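Local coordinates for protein DraIII (Deinococcus radiophilus, PDB 4L0K) that acts as a type II restriction endonuclease, probably cutting DNA with a ββα-metal (His-Me finger) nuclease domain and assembling as a two-subunit enzyme, at residues 212-215 with 216-219. Sequence-based numbering, arbitrary orientation.
Sequences EFYL and WMEE
Two side chains of the next turn of helix 210-226 meet the ring of F213 in different ways. M217 comes over one face: its terminal CE lies 3.5 Å from the centroid of the F213 ring, a CH-pi contact only 16° off the ring normal and displaced toward CE2. With CG beside the backbone N and the chain extended beyond it, M217 holds SD above the same face, 5.0 Å from the F213 centroid, so methyl and sulfur share one Met-aromatic contact. The same methyl also approaches the edge of the Y214 ring near its plane, CE of M217 standing 4.3 Å from CD1 of Y214. W216 meets F213 in another way. The F213 ring and the six-membered ring of W216 are nearly parallel, at 17°, but slide apart until little overlap remains, and CE1 of F213 touches CE3 of W216 at 3.7 Å. Were the F213 ring replaced by an alanine here, the M217 methyl would probably lose the face it rests on, and the CE3 side of the W216 indole its contact with that ring. Beneath these groups the backbone is regular: the amide N of M217 donates to the carbonyl O of F213 at 2.9 Å, with equivalent bonds before and after it. Beyond the helix, F213 rests on A204 and Q205 of helix 199-205, while F200 of the second subunit packs on F213 and meets W216 edge-to-face. Apolar residues spaced i to i+3 and i to i+4 share one flank of an alpha helix, here turned in part toward the subunit interface.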
loop_
_atom_site.group_PDB
_atom_site.type_symbol
_atom_site.label_atom_id
_atom_site.label_comp_id
_atom_site.label_asym_id
_atom_site.label_seq_id
_atom_site.Cartn_x
_atom_site.Cartn_y
_atom_site.Cartn_z
ATOM N N GLU A 212 -3.774 -0.994 -17.510
ATOM C CA GLU A 212 -4.990 -0.776 -16.701
ATOM C C GLU A 212 -4.823 0.444 -15.808
ATOM O O GLU A 212 -5.770 1.187 -15.582
ATOM C CB GLU A 212 -5.338 -1.995 -15.836
ATOM C CG GLU A 212 -5.875 -3.203 -16.606
ATOM C CD GLU A 212 -5.578 -4.519 -15.894
ATOM O OE1 GLU A 212 -5.728 -5.581 -16.525
ATOM O OE2 GLU A 212 -5.180 -4.495 -14.707
ATOM N N PHE A 213 -3.611 0.647 -15.294
ATOM C CA PHE A 213 -3.366 1.729 -14.341
ATOM C C PHE A 213 -3.519 3.078 -15.058
ATOM O O PHE A 213 -4.113 4.019 -14.516
ATOM C CB PHE A 213 -1.957 1.591 -13.743
ATOM C CG PHE A 213 -1.694 2.472 -12.532
ATOM C CD1 PHE A 213 -2.734 2.924 -11.729
ATOM C CD2 PHE A 213 -0.395 2.832 -12.197
ATOM C CE1 PHE A 213 -2.489 3.722 -10.620
ATOM C CE2 PHE A 213 -0.139 3.624 -11.078
ATOM C CZ PHE A 213 -1.190 4.073 -10.289
ATOM N N TYR A 214 -2.979 3.151 -16.281
ATOM C CA TYR A 214 -2.980 4.383 -17.085
ATOM C C TYR A 214 -4.386 4.660 -17.551
ATOM O O TYR A 214 -4.845 5.796 -17.506
ATOM C CB TYR A 214 -2.063 4.245 -18.304
ATOM C CG TYR A 214 -0.602 4.049 -17.971
ATOM C CD1 TYR A 214 -0.047 4.626 -16.837
ATOM C CD2 TYR A 214 0.222 3.288 -18.787
ATOM C CE1 TYR A 214 1.279 4.460 -16.523
ATOM C CE2 TYR A 214 1.561 3.121 -18.477
ATOM C CZ TYR A 214 2.076 3.710 -17.336
ATOM O OH TYR A 214 3.394 3.549 -17.004
ATOM N N LEU A 215 -5.074 3.599 -17.977
ATOM C CA LEU A 215 -6.468 3.705 -18.375
ATOM C C LEU A 215 -7.307 4.261 -17.196
ATOM O O LEU A 215 -8.096 5.201 -17.357
ATOM C CB LEU A 215 -6.971 2.342 -18.871
ATOM C CG LEU A 215 -8.460 2.264 -19.220
ATOM C CD1 LEU A 215 -8.772 3.098 -20.461
ATOM C CD2 LEU A 215 -8.931 0.821 -19.391
ATOM N N TRP A 216 -7.081 3.694 -16.010
ATOM C CA TRP A 216 -7.697 4.156 -14.762
ATOM C C TRP A 216 -7.468 5.638 -14.509
ATOM O O TRP A 216 -8.422 6.367 -14.231
ATOM C CB TRP A 216 -7.149 3.376 -13.561
ATOM C CG TRP A 216 -7.727 3.806 -12.273
ATOM C CD1 TRP A 216 -8.975 3.506 -11.797
ATOM C CD2 TRP A 216 -7.095 4.593 -11.262
ATOM N NE1 TRP A 216 -9.161 4.062 -10.560
ATOM C CE2 TRP A 216 -8.030 4.739 -10.203
ATOM C CE3 TRP A 216 -5.837 5.184 -11.139
ATOM C CZ2 TRP A 216 -7.745 5.462 -9.048
ATOM C CZ3 TRP A 216 -5.547 5.893 -9.980
ATOM C CH2 TRP A 216 -6.498 6.027 -8.949
ATOM N N MET A 217 -6.207 6.074 -14.583
ATOM C CA MET A 217 -5.907 7.486 -14.369
ATOM C C MET A 217 -6.708 8.324 -15.363
ATOM O O MET A 217 -7.306 9.327 -14.998
ATOM C CB MET A 217 -4.426 7.793 -14.578
ATOM C CG MET A 217 -3.485 7.069 -13.654
ATOM S SD MET A 217 -1.779 7.538 -14.022
ATOM C CE MET A 217 -0.841 6.376 -13.013
ATOM N N GLU A 218 -6.724 7.882 -16.615
ATOM C CA GLU A 218 -7.432 8.601 -17.673
ATOM C C GLU A 218 -8.918 8.805 -17.378
ATOM O O GLU A 218 -9.448 9.915 -17.555
ATOM C CB GLU A 218 -7.254 7.893 -19.014
ATOM C CG GLU A 218 -7.313 8.846 -20.183
ATOM C CD GLU A 218 -6.433 8.404 -21.336
ATOM O OE1 GLU A 218 -5.546 9.193 -21.728
ATOM O OE2 GLU A 218 -6.629 7.276 -21.848
ATOM N N GLU A 219 -9.581 7.762 -16.923
ATOM C CA GLU A 219 -10.979 7.810 -16.543
ATOM C C GLU A 219 -11.246 8.680 -15.342
ATOM O O GLU A 219 -12.206 9.361 -15.303
ATOM C CB GLU A 219 -11.490 6.431 -16.245
ATOM C CG GLU A 219 -11.513 5.521 -17.421
ATOM C CD GLU A 219 -11.526 4.073 -17.031
ATOM O OE1 GLU A 219 -11.268 3.760 -15.895
ATOM O OE2 GLU A 219 -11.796 3.234 -17.865
#